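Anthranilate-CoA ligase (Stigmatella aurantiaca, PDB 4WV3) belongs to the ANL clan of AMP-binding enzymes, built from a large AMP-binding domain followed by a smaller C-terminal domain. Local coordinates at residues G337-P342 and D397-D402; Q197-N202 and F326-P331; Y346-V351 and G405-A410; A300-W305 and G310-D315. One frame throughout, in Å; residues are numbered along the deposited sequence.

Interaction 1: residues G337-P342 and D397-D402; sequences GSSGKP and DKYFVD. With 3UK (5'-O-[(S)-[(2-aminobenzoyl)oxy](hydroxy)phosphoryl]adenosine), chain C.
Asp-397 OD2 lies two residues along the strand from Tyr-399, whose ring meets Ser-339, and it is gripped by two hydroxyls: O24 of the bound 3UK donates to it at 2.6 Å, and the side chain of Thr-395 also bonds to it. The other carboxylate oxygen, OD1, faces the neighbouring ribose hydroxyl O22. The modelled O22 to OD1 separation is too short to be taken literally, but the pairing of one carboxylate with both ribose hydroxyls is clear. With CG anti to the carbonyl carbon (chi1 -70°), the carboxylate of Asp-397 is set against these two hydroxyls.

Such a ribose-holding aspartate is a familiar feature of the ANL fold. Here it sits on strand 392-401 of the antiparallel sheet, whereas segment 337-342 leads into the outermost strand of the large mixed sheet. The backbones stay well apart, the CA atoms of Ser-339 and Tyr-399 being 9.5 Å from each other, and the phenol spans the gap. Ser-339 OG comes to the hydroxyl end of the ring, at its edge and near its plane, and accepts a hydrogen bond from Tyr-399 OH; that bond, too, is modelled improbably short. Ser-339 CB lies 3.7 Å from Tyr-399 CE2, close beside the same corner of the ring. Tyr-399 OH also comes within 3.9 Å of 3UK C17 on the adenine. Farther along, Asp-402 OD2 forms a salt bridge with Arg-335 and accepts a bond from the indole N-H of Trp-408.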
# COMPACT_ATOMS: atom_id res chain seq x y z
N GLY A 337 13.26 12.36 -4.30
CA GLY A 337 13.37 11.45 -5.42
C GLY A 337 13.92 10.09 -5.03
O GLY A 337 13.81 9.13 -5.79
N SER A 338 14.52 10.01 -3.84
CA SER A 338 15.13 8.77 -3.38
C SER A 338 14.27 8.08 -2.33
O SER A 338 13.33 8.67 -1.79
CB SER A 338 16.52 9.05 -2.80
OG SER A 338 16.42 9.77 -1.58
N SER A 339 14.60 6.82 -2.04
CA SER A 339 13.90 6.05 -1.02
C SER A 339 14.53 6.25 0.35
O SER A 339 14.12 5.63 1.33
CB SER A 339 13.89 4.57 -1.39
OG SER A 339 13.21 4.34 -2.61
N GLY A 340 15.54 7.11 0.41
CA GLY A 340 16.17 7.46 1.67
C GLY A 340 17.26 6.52 2.12
O GLY A 340 18.07 6.05 1.32
N LYS A 341 17.28 6.24 3.42
CA LYS A 341 18.32 5.43 4.04
C LYS A 341 17.73 4.15 4.62
O LYS A 341 16.52 4.08 4.85
CB LYS A 341 19.01 6.23 5.16
CG LYS A 341 19.74 7.48 4.68
CD LYS A 341 21.06 7.12 4.01
CE LYS A 341 21.79 8.36 3.53
NZ LYS A 341 22.07 9.31 4.65
N PRO A 342 18.57 3.12 4.83
CA PRO A 342 18.11 1.87 5.44
C PRO A 342 17.50 2.09 6.83
O PRO A 342 18.03 2.88 7.62
CB PRO A 342 19.39 1.05 5.57
CG PRO A 342 20.27 1.57 4.49
CD PRO A 342 19.97 3.03 4.38
N ASP A 397 12.93 -5.63 -7.03
CA ASP A 397 13.23 -4.24 -7.36
C ASP A 397 14.70 -4.04 -7.73
O ASP A 397 15.58 -4.74 -7.24
CB ASP A 397 12.89 -3.33 -6.17
CG ASP A 397 11.40 -3.22 -5.94
OD1 ASP A 397 10.67 -2.91 -6.91
OD2 ASP A 397 10.96 -3.44 -4.80
N LYS A 398 14.94 -3.08 -8.62
CA LYS A 398 16.29 -2.67 -8.96
C LYS A 398 16.60 -1.34 -8.28
O LYS A 398 15.84 -0.38 -8.40
CB LYS A 398 16.46 -2.55 -10.48
CG LYS A 398 16.68 -3.88 -11.19
CD LYS A 398 18.01 -4.50 -10.81
CE LYS A 398 18.43 -5.60 -11.78
NZ LYS A 398 17.45 -6.72 -11.81
N TYR A 399 17.72 -1.29 -7.57
CA TYR A 399 18.12 -0.09 -6.84
C TYR A 399 19.60 0.21 -7.05
O TYR A 399 20.38 -0.68 -7.41
CB TYR A 399 17.86 -0.26 -5.34
CG TYR A 399 16.57 0.36 -4.84
CD1 TYR A 399 15.36 -0.30 -4.97
CD2 TYR A 399 16.58 1.60 -4.23
CE1 TYR A 399 14.19 0.26 -4.51
CE2 TYR A 399 15.41 2.18 -3.76
CZ TYR A 399 14.22 1.50 -3.91
OH TYR A 399 13.05 2.06 -3.45
N PHE A 400 19.98 1.46 -6.83
CA PHE A 400 21.39 1.83 -6.75
C PHE A 400 21.58 2.86 -5.65
O PHE A 400 20.65 3.56 -5.26
CB PHE A 400 21.92 2.34 -8.10
CG PHE A 400 21.34 3.66 -8.53
CD1 PHE A 400 21.98 4.84 -8.21
CD2 PHE A 400 20.18 3.71 -9.28
CE1 PHE A 400 21.46 6.06 -8.61
CE2 PHE A 400 19.65 4.92 -9.69
CZ PHE A 400 20.30 6.10 -9.35
N VAL A 401 22.81 2.94 -5.13
CA VAL A 401 23.09 3.80 -3.99
C VAL A 401 23.91 5.03 -4.38
O VAL A 401 24.87 4.93 -5.15
CB VAL A 401 23.82 3.03 -2.88
CG1 VAL A 401 23.98 3.89 -1.64
CG2 VAL A 401 23.05 1.76 -2.53
N ASP A 402 23.52 6.18 -3.85
CA ASP A 402 24.25 7.43 -4.05
C ASP A 402 25.68 7.35 -3.52
O ASP A 402 26.06 6.39 -2.86
CB ASP A 402 23.53 8.58 -3.34
CG ASP A 402 22.54 9.28 -4.23
OD1 ASP A 402 22.30 8.79 -5.35
OD2 ASP A 402 21.99 10.32 -3.80
C10 3UK C . 7.02 -0.78 -5.03
C15 3UK C . 7.98 1.38 -4.24
C17 3UK C . 9.60 2.90 -5.05
C21 3UK C . 8.21 -1.68 -4.95
C26 3UK C . 3.87 -0.96 0.23
C28 3UK C . 4.68 0.89 1.55
O01 3UK C . 3.32 -1.01 -2.12
C02 3UK C . 3.65 -1.67 -1.16
O03 3UK C . 3.47 -3.08 -1.17
P04 3UK C . 3.09 -3.85 -2.51
O05 3UK C . 2.93 -5.37 -2.18
O06 3UK C . 4.23 -3.71 -3.63
C07 3UK C . 5.59 -3.43 -3.23
C08 3UK C . 6.33 -2.90 -4.43
O09 3UK C . 5.87 -1.56 -4.73
N11 3UK C . 7.13 0.30 -4.10
C12 3UK C . 6.42 0.43 -2.94
N13 3UK C . 6.80 1.59 -2.34
C14 3UK C . 7.77 2.20 -3.12
N16 3UK C . 8.89 1.75 -5.19
N18 3UK C . 9.45 3.71 -4.02
C19 3UK C . 8.57 3.42 -3.04
N20 3UK C . 8.41 4.30 -1.94
O22 3UK C . 8.56 -2.14 -6.25
C23 3UK C . 7.77 -2.80 -4.14
O24 3UK C . 8.45 -4.00 -4.53
O25 3UK C . 1.77 -3.33 -3.04
C27 3UK C . 4.48 0.27 0.29
C29 3UK C . 4.25 0.24 2.76
C30 3UK C . 3.64 -0.99 2.69
C31 3UK C . 3.44 -1.61 1.43
N32 3UK C . 2.79 -2.92 1.37

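Interaction 2: residues Q197-N202 and F326-P331; sequences QLWGVN and FISNRP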
# COMPACT_ATOMS: atom_id res chain seq x y z
N GLN A 197 6.99 -0.23 15.48
CA GLN A 197 8.12 0.31 16.22
C GLN A 197 9.27 0.69 15.28
O GLN A 197 9.79 1.80 15.34
CB GLN A 197 8.62 -0.69 17.26
CG GLN A 197 9.71 -0.15 18.17
CD GLN A 197 9.21 0.97 19.07
OE1 GLN A 197 8.18 0.84 19.73
NE2 GLN A 197 9.94 2.08 19.10
N LEU A 198 9.64 -0.24 14.41
CA LEU A 198 10.81 -0.07 13.54
C LEU A 198 10.69 1.12 12.58
O LEU A 198 11.67 1.82 12.34
CB LEU A 198 11.10 -1.35 12.76
CG LEU A 198 11.61 -2.54 13.58
CD1 LEU A 198 11.86 -3.75 12.70
CD2 LEU A 198 12.86 -2.16 14.36
N TRP A 199 9.50 1.34 12.04
CA TRP A 199 9.30 2.46 11.12
C TRP A 199 8.38 3.54 11.69
O TRP A 199 8.71 4.72 11.66
CB TRP A 199 8.78 1.99 9.77
CG TRP A 199 8.64 3.11 8.79
CD1 TRP A 199 9.61 3.59 7.94
CD2 TRP A 199 7.48 3.91 8.56
NE1 TRP A 199 9.11 4.63 7.20
CE2 TRP A 199 7.81 4.85 7.56
CE3 TRP A 199 6.19 3.93 9.10
CZ2 TRP A 199 6.90 5.79 7.09
CZ3 TRP A 199 5.29 4.86 8.63
CH2 TRP A 199 5.64 5.78 7.64
N GLY A 200 7.22 3.12 12.20
CA GLY A 200 6.22 4.04 12.70
C GLY A 200 6.75 4.99 13.77
O GLY A 200 6.46 6.19 13.74
N VAL A 201 7.53 4.46 14.69
CA VAL A 201 8.07 5.25 15.79
C VAL A 201 9.50 5.71 15.51
O VAL A 201 9.80 6.90 15.54
CB VAL A 201 8.04 4.46 17.11
CG1 VAL A 201 8.70 5.27 18.23
CG2 VAL A 201 6.62 4.10 17.48
N ASN A 202 10.38 4.75 15.22
CA ASN A 202 11.80 5.03 15.05
C ASN A 202 12.15 5.90 13.85
O ASN A 202 13.17 6.58 13.85
CB ASN A 202 12.60 3.73 15.00
CG ASN A 202 12.46 2.91 16.27
OD1 ASN A 202 12.02 3.41 17.30
ND2 ASN A 202 12.84 1.64 16.19
N PHE A 326 10.81 -0.57 4.55
CA PHE A 326 12.12 -1.04 4.99
C PHE A 326 13.26 -0.09 4.59
O PHE A 326 14.37 -0.18 5.12
CB PHE A 326 12.39 -2.46 4.49
CG PHE A 326 12.14 -2.65 3.01
CD1 PHE A 326 13.19 -2.57 2.11
CD2 PHE A 326 10.87 -2.93 2.54
CE1 PHE A 326 12.96 -2.74 0.75
CE2 PHE A 326 10.64 -3.11 1.19
CZ PHE A 326 11.69 -3.02 0.29
N ILE A 327 12.98 0.81 3.65
CA ILE A 327 13.90 1.90 3.32
C ILE A 327 13.10 3.19 3.26
O ILE A 327 12.17 3.31 2.46
CB ILE A 327 14.57 1.70 1.94
CG1 ILE A 327 15.08 0.27 1.77
CG2 ILE A 327 15.70 2.71 1.75
CD1 ILE A 327 15.58 -0.02 0.37
N SER A 328 13.47 4.17 4.08
CA SER A 328 12.69 5.40 4.16
C SER A 328 13.53 6.65 4.36
O SER A 328 14.68 6.59 4.77
CB SER A 328 11.66 5.30 5.29
OG SER A 328 10.92 6.50 5.40
N ASN A 329 12.92 7.80 4.05
CA ASN A 329 13.48 9.09 4.41
C ASN A 329 13.07 9.42 5.84
O ASN A 329 12.28 8.70 6.45
CB ASN A 329 12.99 10.18 3.46
CG ASN A 329 13.54 10.02 2.06
OD1 ASN A 329 14.62 10.53 1.74
ND2 ASN A 329 12.81 9.31 1.21
N ARG A 330 13.61 10.51 6.38
CA ARG A 330 13.34 10.90 7.75
C ARG A 330 13.08 12.39 7.84
O ARG A 330 13.58 13.15 7.00
CB ARG A 330 14.52 10.51 8.65
CG ARG A 330 14.67 9.02 8.85
CD ARG A 330 16.12 8.64 9.10
NE ARG A 330 16.29 7.19 9.19
CZ ARG A 330 16.36 6.38 8.14
NH1 ARG A 330 16.28 6.87 6.91
NH2 ARG A 330 16.52 5.07 8.31
N PRO A 331 12.30 12.83 8.84
CA PRO A 331 12.02 14.25 9.05
C PRO A 331 13.28 15.11 9.04
O PRO A 331 13.25 16.25 8.57
CB PRO A 331 11.37 14.27 10.43
CG PRO A 331 10.68 12.96 10.52
CD PRO A 331 11.57 11.98 9.80
O HOH W 1 15.27 7.81 12.25
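The indole of Trp-199 meets Ser-328 edge-on: its N-H points outward in the ring plane, and the serine hydroxyl lies only 9° out of that plane. The bond from Trp-199 NE1 to Ser-328 OG is 3.2 Å long and nearly straight (167°). Ser-328 CB sits at the same edge, 3.3 Å from Trp-199 NE1, so the whole short side chain abuts the pyrrole corner and Ser-328 touches neither ring face. Ser-328 OG stands opposite its backbone N (chi1 179°), where it can accept from the indole and also donate to a carbonyl lone pair, Ser-328 OG to Asn-329 O being 2.8 Å.

Trp-199 belongs to helix 191-204, which widens here into a pi-type turn closed by Asn-202 N to Gln-197 O (3.0 Å). Ser-328 ends strand 325-328, just after the classic beta bulge in which Phe-326 and Ile-327 both face Ile-317. The indole also meets the ring of His-324. A water donates to Asn-202 O at 2.9 Å and weakly accepts from Arg-330 NE, whose guanidinium reaches back toward strand 341-342 through weak bonds to the carbonyls of Lys-341 and Pro-342.

Interaction 3: residues Y346-V351 and G405-A410; sequences YELKLV and GYYWHA. With 3UK (5'-O-[(S)-[(2-aminobenzoyl)oxy](hydroxy)phosphoryl]adenosine), chain C.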
# COMPACT_ATOMS: atom_id res chain seq x y z
N TYR A 346 16.33 -3.38 9.81
CA TYR A 346 16.26 -3.98 8.49
C TYR A 346 17.63 -3.90 7.82
O TYR A 346 18.26 -2.84 7.79
CB TYR A 346 15.22 -3.27 7.63
CG TYR A 346 13.79 -3.47 8.10
CD1 TYR A 346 13.35 -4.71 8.54
CD2 TYR A 346 12.89 -2.42 8.10
CE1 TYR A 346 12.05 -4.89 8.97
CE2 TYR A 346 11.59 -2.59 8.52
CZ TYR A 346 11.17 -3.83 8.96
OH TYR A 346 9.88 -4.00 9.39
N GLU A 347 18.09 -5.03 7.28
CA GLU A 347 19.40 -5.09 6.65
C GLU A 347 19.26 -5.25 5.14
O GLU A 347 18.51 -6.11 4.66
CB GLU A 347 20.21 -6.24 7.25
CG GLU A 347 21.67 -6.26 6.84
CD GLU A 347 22.46 -7.31 7.60
OE1 GLU A 347 22.01 -7.72 8.69
OE2 GLU A 347 23.53 -7.72 7.10
N LEU A 348 19.98 -4.43 4.39
CA LEU A 348 19.85 -4.38 2.94
C LEU A 348 21.05 -4.97 2.22
O LEU A 348 22.14 -5.09 2.79
CB LEU A 348 19.66 -2.94 2.47
CG LEU A 348 18.25 -2.34 2.38
CD1 LEU A 348 17.32 -2.88 3.44
CD2 LEU A 348 18.38 -0.83 2.50
N LYS A 349 20.85 -5.35 0.98
CA LYS A 349 21.87 -5.94 0.13
C LYS A 349 21.53 -5.72 -1.34
O LYS A 349 20.42 -5.87 -1.70
CB LYS A 349 21.97 -7.41 0.46
CG LYS A 349 23.29 -8.04 0.11
CD LYS A 349 23.55 -9.27 0.91
CE LYS A 349 22.70 -10.40 0.44
NZ LYS A 349 23.34 -11.66 0.77
N LEU A 350 22.48 -5.29 -2.17
CA LEU A 350 22.25 -5.20 -3.61
C LEU A 350 23.13 -6.19 -4.36
O LEU A 350 24.36 -6.12 -4.30
CB LEU A 350 22.51 -3.78 -4.11
CG LEU A 350 21.56 -2.70 -3.59
CD1 LEU A 350 21.90 -1.35 -4.20
CD2 LEU A 350 20.11 -3.07 -3.87
N VAL A 351 22.49 -7.11 -5.08
CA VAL A 351 23.22 -8.17 -5.77
C VAL A 351 22.91 -8.21 -7.26
O VAL A 351 21.86 -7.73 -7.70
CB VAL A 351 22.90 -9.55 -5.16
CG1 VAL A 351 23.39 -9.63 -3.73
CG2 VAL A 351 21.41 -9.83 -5.23
N GLY A 405 25.08 7.73 0.03
CA GLY A 405 24.43 6.61 0.69
C GLY A 405 22.92 6.55 0.54
O GLY A 405 22.24 5.87 1.30
N TYR A 406 22.39 7.26 -0.46
CA TYR A 406 20.95 7.29 -0.68
C TYR A 406 20.50 6.28 -1.73
O TYR A 406 21.14 6.11 -2.77
CB TYR A 406 20.50 8.70 -1.07
CG TYR A 406 20.63 9.71 0.04
CD1 TYR A 406 21.79 10.47 0.18
CD2 TYR A 406 19.60 9.91 0.95
CE1 TYR A 406 21.91 11.39 1.20
CE2 TYR A 406 19.72 10.83 1.98
CZ TYR A 406 20.88 11.57 2.09
OH TYR A 406 21.00 12.49 3.11
N TYR A 407 19.39 5.60 -1.44
CA TYR A 407 18.87 4.56 -2.33
C TYR A 407 17.89 5.12 -3.36
O TYR A 407 16.91 5.79 -3.00
CB TYR A 407 18.18 3.47 -1.50
CG TYR A 407 19.14 2.49 -0.86
CD1 TYR A 407 19.94 2.87 0.21
CD2 TYR A 407 19.23 1.19 -1.33
CE1 TYR A 407 20.81 1.98 0.79
CE2 TYR A 407 20.11 0.29 -0.74
CZ TYR A 407 20.89 0.69 0.32
OH TYR A 407 21.76 -0.21 0.90
N TRP A 408 18.16 4.84 -4.63
CA TRP A 408 17.29 5.30 -5.71
C TRP A 408 16.66 4.13 -6.45
O TRP A 408 17.34 3.20 -6.88
CB TRP A 408 18.07 6.18 -6.69
CG TRP A 408 18.47 7.50 -6.12
CD1 TRP A 408 19.47 7.74 -5.23
CD2 TRP A 408 17.87 8.77 -6.40
NE1 TRP A 408 19.53 9.08 -4.93
CE2 TRP A 408 18.56 9.74 -5.64
CE3 TRP A 408 16.82 9.19 -7.22
CZ2 TRP A 408 18.24 11.09 -5.68
CZ3 TRP A 408 16.50 10.54 -7.26
CH2 TRP A 408 17.20 11.47 -6.49
N HIS A 409 15.34 4.18 -6.59
CA HIS A 409 14.59 3.12 -7.25
C HIS A 409 14.75 3.20 -8.76
O HIS A 409 14.29 4.15 -9.40
CB HIS A 409 13.11 3.22 -6.89
CG HIS A 409 12.30 2.03 -7.33
ND1 HIS A 409 11.01 2.15 -7.78
CD2 HIS A 409 12.60 0.71 -7.37
CE1 HIS A 409 10.54 0.95 -8.09
NE2 HIS A 409 11.49 0.06 -7.85
N ALA A 410 15.41 2.20 -9.34
CA ALA A 410 15.55 2.13 -10.79
C ALA A 410 14.24 1.66 -11.41
O ALA A 410 13.94 1.96 -12.56
CB ALA A 410 16.69 1.19 -11.17
C10 3UK C . 7.02 -0.78 -5.03
C15 3UK C . 7.98 1.38 -4.24
C17 3UK C . 9.60 2.90 -5.05
C21 3UK C . 8.21 -1.68 -4.95
C26 3UK C . 3.87 -0.96 0.23
C28 3UK C . 4.68 0.89 1.55
O01 3UK C . 3.32 -1.01 -2.12
C02 3UK C . 3.65 -1.67 -1.16
O03 3UK C . 3.47 -3.08 -1.17
P04 3UK C . 3.09 -3.85 -2.51
O05 3UK C . 2.93 -5.37 -2.18
O06 3UK C . 4.23 -3.71 -3.63
C07 3UK C . 5.59 -3.43 -3.23
C08 3UK C . 6.33 -2.90 -4.43
O09 3UK C . 5.87 -1.56 -4.73
N11 3UK C . 7.13 0.30 -4.10
C12 3UK C . 6.42 0.43 -2.94
N13 3UK C . 6.80 1.59 -2.34
C14 3UK C . 7.77 2.20 -3.12
N16 3UK C . 8.89 1.75 -5.19
N18 3UK C . 9.45 3.71 -4.02
C19 3UK C . 8.57 3.42 -3.04
N20 3UK C . 8.41 4.30 -1.94
O22 3UK C . 8.56 -2.14 -6.25
C23 3UK C . 7.77 -2.80 -4.14
O24 3UK C . 8.45 -4.00 -4.53
O25 3UK C . 1.77 -3.33 -3.04
C27 3UK C . 4.48 0.27 0.29
C29 3UK C . 4.25 0.24 2.76
C30 3UK C . 3.64 -0.99 2.69
C31 3UK C . 3.44 -1.61 1.43
N32 3UK C . 2.79 -2.92 1.37
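One face of the Tyr-407 ring is covered by a methyl of Leu-348: CD2 lies 4.0 Å from the ring centroid and 26° off its normal, a CH-pi contact shifted toward the hydroxyl end, where Leu-348 CD2 is 3.7 Å from Tyr-407 CZ. Leu-350 CD1 approaches obliquely, 4.2 Å from Tyr-407 CE2. The phenol and Leu-348 run alongside one another, pointing opposite ways, which brings Tyr-407 OH to 3.8 Å from Leu-348 CB, near the base of the leucine side chain. The first torsion of Tyr-407 (chi1 -79°), which puts CG opposite the carbonyl carbon, carries the ring across to strand 347-351.

Strands 347-351 and 407-412 are not neighbours in their antiparallel sheet; strands 364-369 and 392-401 come between them. The tyrosine side chain bridges the distance, with 10.4 Å between the CA atoms of Leu-350 and Tyr-407. Val-401 touches both Leu-350 and Tyr-407, while Leu-348 also packs on Ile-327 of the large mixed sheet.

Two residues on, the imidazole of His-409 turns a face to the adenine of the bound 3UK, with N16 over the ring and His-409 ND1 3.2 Å from 3UK C17. His-409 CE1 is 3.4 Å from 3UK N16. The imidazole NE2 is held by the Asp-397 carboxylate, which probably fixes the ring's rotation beside the purine.

Interaction 4: residues A300-W305 and G310-D315; sequences ALWYAW and GVDIID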
# COMPACT_ATOMS: atom_id res chain seq x y z
N ALA A 300 10.26 16.28 -8.47
CA ALA A 300 9.44 17.40 -8.91
C ALA A 300 8.14 17.49 -8.11
O ALA A 300 7.64 18.58 -7.84
CB ALA A 300 9.13 17.29 -10.40
N LEU A 301 7.60 16.33 -7.73
CA LEU A 301 6.39 16.29 -6.92
C LEU A 301 6.67 16.64 -5.47
O LEU A 301 5.83 17.25 -4.80
CB LEU A 301 5.73 14.91 -7.01
CG LEU A 301 4.70 14.73 -8.13
CD1 LEU A 301 4.07 13.35 -8.07
CD2 LEU A 301 3.64 15.82 -8.05
N TRP A 302 7.85 16.26 -4.98
CA TRP A 302 8.23 16.57 -3.61
C TRP A 302 8.35 18.08 -3.42
O TRP A 302 7.91 18.62 -2.41
CB TRP A 302 9.55 15.89 -3.23
CG TRP A 302 9.87 16.00 -1.77
CD1 TRP A 302 9.59 15.09 -0.79
CD2 TRP A 302 10.54 17.10 -1.12
NE1 TRP A 302 10.04 15.55 0.42
CE2 TRP A 302 10.62 16.78 0.25
CE3 TRP A 302 11.07 18.31 -1.57
CZ2 TRP A 302 11.22 17.63 1.18
CZ3 TRP A 302 11.66 19.16 -0.64
CH2 TRP A 302 11.73 18.81 0.71
N TYR A 303 8.95 18.75 -4.40
CA TYR A 303 9.12 20.20 -4.33
C TYR A 303 7.79 20.93 -4.54
O TYR A 303 7.51 21.91 -3.86
CB TYR A 303 10.15 20.68 -5.35
CG TYR A 303 11.58 20.32 -5.00
CD1 TYR A 303 12.17 20.82 -3.85
CD2 TYR A 303 12.33 19.49 -5.81
CE1 TYR A 303 13.48 20.50 -3.52
CE2 TYR A 303 13.63 19.15 -5.49
CZ TYR A 303 14.20 19.66 -4.35
OH TYR A 303 15.50 19.33 -4.03
N ALA A 304 6.99 20.44 -5.48
CA ALA A 304 5.70 21.05 -5.78
C ALA A 304 4.77 21.01 -4.57
O ALA A 304 3.98 21.94 -4.35
CB ALA A 304 5.05 20.37 -6.98
N TRP A 305 4.86 19.95 -3.79
CA TRP A 305 4.06 19.81 -2.58
C TRP A 305 4.66 20.65 -1.46
O TRP A 305 3.94 21.25 -0.66
CB TRP A 305 3.98 18.34 -2.16
CG TRP A 305 2.99 18.08 -1.07
CD1 TRP A 305 3.23 18.04 0.27
CD2 TRP A 305 1.59 17.83 -1.23
NE1 TRP A 305 2.07 17.77 0.96
CE2 TRP A 305 1.05 17.64 0.06
CE3 TRP A 305 0.73 17.74 -2.33
CZ2 TRP A 305 -0.30 17.37 0.28
CZ3 TRP A 305 -0.61 17.47 -2.12
CH2 TRP A 305 -1.11 17.29 -0.82
N GLY A 310 4.32 23.54 2.34
CA GLY A 310 5.36 23.78 3.32
C GLY A 310 5.68 22.51 4.09
O GLY A 310 6.58 22.48 4.92
N VAL A 311 4.92 21.46 3.79
CA VAL A 311 5.06 20.18 4.48
C VAL A 311 5.96 19.22 3.71
O VAL A 311 5.78 19.00 2.52
CB VAL A 311 3.69 19.52 4.71
CG1 VAL A 311 3.86 18.12 5.28
CG2 VAL A 311 2.84 20.38 5.64
N ASP A 312 6.94 18.65 4.41
CA ASP A 312 7.82 17.65 3.83
C ASP A 312 7.06 16.34 3.60
O ASP A 312 6.21 15.96 4.41
CB ASP A 312 9.01 17.38 4.75
CG ASP A 312 9.92 18.58 4.88
OD1 ASP A 312 10.37 18.85 6.02
OD2 ASP A 312 10.20 19.24 3.86
N ILE A 313 7.37 15.66 2.51
CA ILE A 313 6.81 14.34 2.26
C ILE A 313 7.86 13.26 2.52
O ILE A 313 8.97 13.32 1.98
CB ILE A 313 6.29 14.18 0.82
CG1 ILE A 313 5.14 15.16 0.56
CG2 ILE A 313 5.83 12.76 0.58
CD1 ILE A 313 4.50 14.97 -0.79
N ILE A 314 7.52 12.29 3.36
CA ILE A 314 8.43 11.19 3.65
C ILE A 314 8.19 10.03 2.69
O ILE A 314 7.19 9.32 2.80
CB ILE A 314 8.28 10.69 5.10
CG1 ILE A 314 8.49 11.85 6.08
CG2 ILE A 314 9.26 9.56 5.38
CD1 ILE A 314 9.84 12.52 5.95
N ASP A 315 9.10 9.85 1.74
CA ASP A 315 9.02 8.75 0.79
C ASP A 315 9.79 7.53 1.31
O ASP A 315 10.94 7.64 1.71
CB ASP A 315 9.57 9.16 -0.58
CG ASP A 315 9.50 8.03 -1.60
OD1 ASP A 315 8.56 7.22 -1.52
OD2 ASP A 315 10.38 7.97 -2.48
O HOH W 2 7.24 17.60 0.13
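Helix-on-strand packing within a beta-alpha-beta unit joins helix 299-309 to strand 313-318, which it precedes in the chain; the contact mixes CH-pi and apolar contacts of indoles with polar ties to the backbone. Ile-313 is wedged between two tryptophans one helical turn apart. Its CD1 lies over the face of Trp-305, 3.8 Å from the centroid of the five-membered ring and 28° off the normal, a CH-pi contact in which the isoleucine side chain runs roughly perpendicular to that of the tryptophan. Trp-302 comes from the other direction, its CD1 3.8 Å from Ile-313 CB. The Trp-302 indole then uses its edge: NE1 donates to Ile-313 O at 2.9 Å, lying in the carbonyl plane on a lone pair, though the N-H is bent (136°). At the edge of the other indole, Trp-305 CD1 is 3.5 Å from Val-311 O. Over one face of the Trp-302 indole, toward its rim, a water donates to Trp-302 O at 2.8 Å and Val-311 O at 3.1 Å, stitching the helix to the incoming chain. Gly-310, with positive phi, makes the turn out of the helix.

Asp-312 lays its carboxylate nearly parallel to the Trp-302 plane, with OD2 3.3 Å from Trp-302 CZ2. Because OD2 is also salt-bridged to Lys-306, its charge is probably countered mainly by that lysine, with the indole C-H groups adding at most a weak electrostatic contribution.

How the interactions relate
Interactions 1 and 3 lie about 5 Å apart between centres and both touch 3UK, interaction 1 at the ribose and interaction 3 at the adenine, while backbone Ser-339 N meets Tyr-407 O at 2.7 Å. Interaction 2 connects to interaction 1 through neighbouring strands, Lys-341 N lying 3.0 Å from Ser-328 O, and to interaction 3 where Ile-327 CG1 packs 3.6 Å from Leu-348 CD2. Interaction 4 lies on strand 313-318, the neighbour of strand 325-328 in the mixed sheet, where the Asp-315 side chain bonds to the adenine amino group and its carbonyl oxygen probably accepts from Asn-329 ND2. Interactions 3 and 4 do not touch, their nearest atoms being about 7 Å apart.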